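Local coordinates for sarcosine oxidase (Pyrococcus horikoshii, PDB 1Y56), which probably oxidises L-proline as the flavin-carrying beta subunit of an L-proline dehydrogenase complex, with bound FAD and FMN, at residues F55-S67 with G355-Y367. Residues are numbered along the deposited sequence; the frame is centred on the assembly and turned at random.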
loop_
_atom_site.group_PDB
_atom_site.type_symbol
_atom_site.label_atom_id
_atom_site.label_comp_id
_atom_site.label_asym_id
_atom_site.label_seq_id
_atom_site.Cartn_x
_atom_site.Cartn_y
_atom_site.Cartn_z
ATOM N N PHE B 55 -55.849 23.553 -18.716
ATOM C CA PHE B 55 -55.882 23.436 -17.267
ATOM C C PHE B 55 -57.342 23.531 -16.806
ATOM O O PHE B 55 -58.246 23.672 -17.640
ATOM C CB PHE B 55 -54.996 24.513 -16.642
ATOM C CG PHE B 55 -53.530 24.218 -16.768
ATOM C CD1 PHE B 55 -52.864 24.417 -17.980
ATOM C CD2 PHE B 55 -52.814 23.722 -15.684
ATOM C CE1 PHE B 55 -51.493 24.129 -18.107
ATOM C CE2 PHE B 55 -51.453 23.435 -15.789
ATOM C CZ PHE B 55 -50.788 23.634 -17.001
ATOM N N ASN B 56 -57.577 23.451 -15.498
ATOM C CA ASN B 56 -58.923 23.198 -14.990
ATOM C C ASN B 56 -59.451 24.251 -14.058
ATOM O O ASN B 56 -60.383 24.002 -13.289
ATOM C CB ASN B 56 -58.936 21.847 -14.312
ATOM C CG ASN B 56 -58.404 20.781 -15.214
ATOM O OD1 ASN B 56 -58.722 20.764 -16.407
ATOM N ND2 ASN B 56 -57.559 19.902 -14.678
ATOM N N ASP B 57 -58.859 25.430 -14.134
ATOM C CA ASP B 57 -59.234 26.525 -13.270
ATOM C C ASP B 57 -58.831 27.809 -13.958
ATOM O O ASP B 57 -57.943 27.827 -14.808
ATOM C CB ASP B 57 -58.524 26.401 -11.934
ATOM C CG ASP B 57 -57.029 26.277 -12.093
ATOM O OD1 ASP B 57 -56.349 27.333 -11.959
ATOM O OD2 ASP B 57 -56.549 25.142 -12.381
ATOM N N GLU B 58 -59.495 28.884 -13.582
ATOM C CA GLU B 58 -59.375 30.129 -14.299
ATOM C C GLU B 58 -57.945 30.645 -14.341
ATOM O O GLU B 58 -57.430 30.912 -15.414
ATOM C CB GLU B 58 -60.327 31.147 -13.694
ATOM C CG GLU B 58 -59.972 32.575 -13.968
ATOM C CD GLU B 58 -61.044 33.506 -13.493
ATOM O OE1 GLU B 58 -61.993 33.010 -12.840
ATOM O OE2 GLU B 58 -60.953 34.720 -13.792
ATOM N N ALA B 59 -57.299 30.759 -13.185
ATOM C CA ALA B 59 -55.988 31.388 -13.107
ATOM C C ALA B 59 -54.981 30.723 -14.040
ATOM O O ALA B 59 -54.351 31.394 -14.861
ATOM C CB ALA B 59 -55.470 31.403 -11.663
ATOM N N ASN B 60 -54.852 29.403 -13.924
ATOM C CA ASN B 60 -53.897 28.647 -14.736
ATOM C C ASN B 60 -54.172 28.785 -16.230
ATOM O O ASN B 60 -53.246 28.847 -17.039
ATOM C CB ASN B 60 -53.901 27.163 -14.349
ATOM C CG ASN B 60 -53.192 26.885 -13.035
ATOM O OD1 ASN B 60 -52.090 27.369 -12.782
ATOM N ND2 ASN B 60 -53.822 26.082 -12.197
ATOM N N VAL B 61 -55.449 28.828 -16.584
ATOM C CA VAL B 61 -55.853 28.937 -17.973
ATOM C C VAL B 61 -55.503 30.316 -18.522
ATOM O O VAL B 61 -55.014 30.427 -19.657
ATOM C CB VAL B 61 -57.345 28.615 -18.150
ATOM C CG1 VAL B 61 -57.873 29.138 -19.478
ATOM C CG2 VAL B 61 -57.577 27.109 -18.019
ATOM N N ARG B 62 -55.725 31.357 -17.718
ATOM C CA ARG B 62 -55.381 32.721 -18.127
ATOM C C ARG B 62 -53.868 32.882 -18.236
ATOM O O ARG B 62 -53.367 33.417 -19.225
ATOM C CB ARG B 62 -55.961 33.779 -17.178
ATOM C CG ARG B 62 -57.378 33.521 -16.684
ATOM C CD ARG B 62 -58.268 34.741 -16.823
ATOM N NE ARG B 62 -57.566 35.994 -16.560
ATOM C CZ ARG B 62 -57.689 36.707 -15.444
ATOM N NH1 ARG B 62 -58.490 36.297 -14.466
ATOM N NH2 ARG B 62 -56.997 37.831 -15.301
ATOM N N VAL B 63 -53.148 32.407 -17.224
ATOM C CA VAL B 63 -51.694 32.444 -17.225
ATOM C C VAL B 63 -51.094 31.716 -18.447
ATOM O O VAL B 63 -50.198 32.235 -19.110
ATOM C CB VAL B 63 -51.131 31.876 -15.908
ATOM C CG1 VAL B 63 -49.619 31.740 -15.965
ATOM C CG2 VAL B 63 -51.535 32.755 -14.744
ATOM N N MET B 64 -51.600 30.525 -18.749
ATOM C CA MET B 64 -51.106 29.768 -19.892
ATOM C C MET B 64 -51.502 30.355 -21.254
ATOM O O MET B 64 -50.720 30.296 -22.213
ATOM C CB MET B 64 -51.487 28.289 -19.783
ATOM C CG MET B 64 -50.600 27.527 -18.803
ATOM S SD MET B 64 -48.835 27.982 -18.893
ATOM C CE MET B 64 -48.445 27.459 -20.573
ATOM N N LYS B 65 -52.708 30.920 -21.333
ATOM C CA LYS B 65 -53.114 31.667 -22.514
ATOM C C LYS B 65 -52.092 32.776 -22.741
ATOM O O LYS B 65 -51.535 32.919 -23.831
ATOM C CB LYS B 65 -54.508 32.274 -22.339
ATOM C CG LYS B 65 -55.104 32.802 -23.642
ATOM C CD LYS B 65 -55.847 34.134 -23.475
ATOM C CE LYS B 65 -57.055 34.241 -24.434
ATOM N NZ LYS B 65 -56.791 33.980 -25.890
ATOM N N ARG B 66 -51.826 33.547 -21.699
ATOM C CA ARG B 66 -50.846 34.592 -21.814
ATOM C C ARG B 66 -49.489 33.994 -22.168
ATOM O O ARG B 66 -48.817 34.457 -23.092
ATOM C CB ARG B 66 -50.768 35.381 -20.516
ATOM C CG ARG B 66 -49.738 36.470 -20.538
ATOM C CD ARG B 66 -50.060 37.441 -21.607
ATOM N NE ARG B 66 -49.008 38.430 -21.709
ATOM C CZ ARG B 66 -48.642 39.010 -22.843
ATOM N NH1 ARG B 66 -49.245 38.690 -23.984
ATOM N NH2 ARG B 66 -47.667 39.900 -22.831
ATOM N N SER B 67 -49.103 32.952 -21.437
ATOM C CA SER B 67 -47.802 32.331 -21.622
ATOM C C SER B 67 -47.593 31.962 -23.087
ATOM O O SER B 67 -46.565 32.329 -23.677
ATOM C CB SER B 67 -47.645 31.111 -20.724
ATOM O OG SER B 67 -46.294 30.964 -20.338
ATOM N N GLY B 355 -45.728 46.339 -8.000
ATOM C CA GLY B 355 -46.408 45.893 -6.789
ATOM C C GLY B 355 -47.652 45.060 -7.029
ATOM O O GLY B 355 -48.220 44.504 -6.092
ATOM N N LYS B 356 -48.094 44.983 -8.281
ATOM C CA LYS B 356 -49.217 44.111 -8.668
ATOM C C LYS B 356 -49.114 43.691 -10.131
ATOM O O LYS B 356 -48.330 44.274 -10.892
ATOM C CB LYS B 356 -50.588 44.743 -8.358
ATOM C CG LYS B 356 -50.614 46.278 -8.247
ATOM C CD LYS B 356 -50.513 46.999 -9.598
ATOM C CE LYS B 356 -51.890 47.296 -10.201
ATOM N NZ LYS B 356 -52.654 48.299 -9.392
ATOM N N THR B 357 -49.899 42.680 -10.508
ATOM C CA THR B 357 -49.815 42.061 -11.837
ATOM C C THR B 357 -51.141 42.024 -12.575
ATOM O O THR B 357 -52.208 41.871 -11.966
ATOM C CB THR B 357 -49.302 40.588 -11.779
ATOM O OG1 THR B 357 -50.288 39.745 -11.160
ATOM C CG2 THR B 357 -47.995 40.484 -11.011
ATOM N N LYS B 358 -51.052 42.125 -13.899
ATOM C CA LYS B 358 -52.203 41.960 -14.787
ATOM C C LYS B 358 -52.907 40.609 -14.510
ATOM O O LYS B 358 -54.082 40.593 -14.121
ATOM C CB LYS B 358 -51.747 42.102 -16.252
ATOM C CG LYS B 358 -52.729 42.816 -17.186
ATOM C CD LYS B 358 -53.566 41.820 -18.018
ATOM C CE LYS B 358 -54.193 42.473 -19.274
ATOM N NZ LYS B 358 -53.164 43.145 -20.148
ATOM N N LEU B 359 -52.163 39.501 -14.662
ATOM C CA LEU B 359 -52.651 38.136 -14.392
ATOM C C LEU B 359 -52.992 37.883 -12.906
ATOM O O LEU B 359 -52.548 38.626 -12.029
ATOM C CB LEU B 359 -51.615 37.099 -14.850
ATOM C CG LEU B 359 -51.265 36.619 -16.275
ATOM C CD1 LEU B 359 -52.482 36.127 -17.102
ATOM C CD2 LEU B 359 -50.442 37.659 -17.034
ATOM N N PRO B 360 -53.779 36.823 -12.625
ATOM C CA PRO B 360 -54.188 36.434 -11.272
ATOM C C PRO B 360 -53.100 35.695 -10.467
ATOM O O PRO B 360 -53.271 34.523 -10.118
ATOM C CB PRO B 360 -55.367 35.497 -11.538
ATOM C CG PRO B 360 -55.036 34.866 -12.808
ATOM C CD PRO B 360 -54.359 35.917 -13.634
ATOM N N VAL B 361 -52.007 36.393 -10.158
ATOM C CA VAL B 361 -50.867 35.814 -9.443
ATOM C C VAL B 361 -51.233 35.307 -8.050
ATOM O O VAL B 361 -50.564 34.414 -7.527
ATOM C CB VAL B 361 -49.656 36.808 -9.384
ATOM C CG1 VAL B 361 -49.910 37.939 -8.412
ATOM C CG2 VAL B 361 -48.362 36.098 -9.033
ATOM N N GLU B 362 -52.301 35.842 -7.462
ATOM C CA GLU B 362 -52.671 35.477 -6.085
ATOM C C GLU B 362 -53.123 34.016 -5.904
ATOM O O GLU B 362 -53.107 33.496 -4.792
ATOM C CB GLU B 362 -53.660 36.483 -5.454
ATOM C CG GLU B 362 -55.008 36.642 -6.167
ATOM C CD GLU B 362 -54.917 37.434 -7.484
ATOM O OE1 GLU B 362 -55.850 37.284 -8.315
ATOM O OE2 GLU B 362 -53.926 38.192 -7.694
ATOM N N TRP B 363 -53.482 33.352 -6.998
ATOM C CA TRP B 363 -53.776 31.908 -6.975
ATOM C C TRP B 363 -52.585 31.116 -6.441
ATOM O O TRP B 363 -52.756 30.094 -5.774
ATOM C CB TRP B 363 -54.135 31.427 -8.380
ATOM C CG TRP B 363 -54.620 30.010 -8.468
ATOM C CD1 TRP B 363 -53.924 28.934 -8.949
ATOM C CD2 TRP B 363 -55.916 29.510 -8.097
ATOM N NE1 TRP B 363 -54.703 27.797 -8.896
ATOM C CE2 TRP B 363 -55.927 28.122 -8.376
ATOM C CE3 TRP B 363 -57.067 30.096 -7.553
ATOM C CZ2 TRP B 363 -57.040 27.314 -8.121
ATOM C CZ3 TRP B 363 -58.173 29.290 -7.304
ATOM C CH2 TRP B 363 -58.149 27.916 -7.583
ATOM N N TYR B 364 -51.382 31.619 -6.734
ATOM C CA TYR B 364 -50.113 30.978 -6.377
ATOM C C TYR B 364 -49.532 31.552 -5.087
ATOM O O TYR B 364 -48.314 31.553 -4.890
ATOM C CB TYR B 364 -49.101 31.107 -7.532
ATOM C CG TYR B 364 -49.699 30.785 -8.886
ATOM C CD1 TYR B 364 -49.952 31.790 -9.824
ATOM C CD2 TYR B 364 -50.049 29.477 -9.216
ATOM C CE1 TYR B 364 -50.518 31.488 -11.067
ATOM C CE2 TYR B 364 -50.620 29.167 -10.450
ATOM C CZ TYR B 364 -50.850 30.169 -11.368
ATOM O OH TYR B 364 -51.418 29.837 -12.577
ATOM N N ASP B 365 -50.416 32.029 -4.210
ATOM C CA ASP B 365 -50.036 32.636 -2.938
ATOM C C ASP B 365 -49.167 31.702 -2.090
ATOM O O ASP B 365 -49.599 30.607 -1.708
ATOM C CB ASP B 365 -51.287 33.058 -2.159
ATOM C CG ASP B 365 -50.976 33.931 -0.945
ATOM O OD1 ASP B 365 -51.938 34.311 -0.255
ATOM O OD2 ASP B 365 -49.798 34.247 -0.665
ATOM N N PRO B 366 -47.922 32.132 -1.817
ATOM C CA PRO B 366 -46.989 31.487 -0.900
ATOM C C PRO B 366 -47.593 31.198 0.467
ATOM O O PRO B 366 -47.206 30.231 1.119
ATOM C CB PRO B 366 -45.895 32.534 -0.743
ATOM C CG PRO B 366 -45.890 33.251 -2.028
ATOM C CD PRO B 366 -47.320 33.314 -2.460
ATOM N N TYR B 367 -48.531 32.033 0.895
ATOM C CA TYR B 367 -49.126 31.881 2.214
ATOM C C TYR B 367 -50.300 30.899 2.274
ATOM O O TYR B 367 -50.792 30.575 3.361
ATOM C CB TYR B 367 -49.526 33.247 2.777
ATOM C CG TYR B 367 -48.341 34.148 3.022
ATOM C CD1 TYR B 367 -47.541 33.998 4.163
ATOM C CD2 TYR B 367 -48.011 35.145 2.115
ATOM C CE1 TYR B 367 -46.444 34.829 4.390
ATOM C CE2 TYR B 367 -46.922 35.981 2.336
ATOM C CZ TYR B 367 -46.140 35.821 3.471
ATOM O OH TYR B 367 -45.054 36.657 3.662
#
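Ala59 and Val63, one turn apart near the start of helix 58-78, face Pro360 and Leu359 of the loop that follows helix 337-354, with the Ala59 and Pro360 CA atoms 5.7 Å apart. Pro360 centres an inverse gamma turn, and a short 3-10 segment, 361-363, comes next. The pyrrolidine lies against Ala59, whose CB stands 3.7 Å from Pro360 CG; Pro360 CD lies over one face of the Arg62 guanidinium, toward its rim. Ala59 CB also makes an off-centre CH-pi contact with the five-membered ring of Trp363, 4.0 Å from its centroid. Further along the helix Leu359 spreads its two methyls, CD1 to the Arg62 carbonyl O at 3.6 Å and CD2 to Arg66 CG. Arg66 itself ends in salt bridges to Glu346 and Glu69.

The polar part gathers at the helix start. Asp57 is the N-cap: its OD1 accepts from Asn60 N, while OD2 takes Asn60 ND2 on its syn lone pair at 2.9 Å. Its carboxylate lies 15° from parallel to the indole, with Asp57 OD1 3.5 Å from Trp363 NE1. Asn60 CG sits beside its own backbone N (chi1 -75°), which lets Asn60 OD1 reach the hydroxyl of Tyr364. Tyr364 OH donates to Asn60 OD1 at 2.6 Å, standing 43° out of the amide carbonyl plane; Val63 CG2 packs at the edge of the Tyr364 ring. A leucine in place of Asn60 would probably leave the Tyr364 hydroxyl without this acceptor and Asp57 OD2 without its side-chain donor.

Met347 of helix 337-354 touches both Val63 and Leu359. Because Asn60 is held at both amide ends, ND2 by the N-cap carboxylate and OD1 by the buried Tyr364 hydroxyl, its rotation is fixed, and a polar link ties the helix start to the loop beside the apolar one.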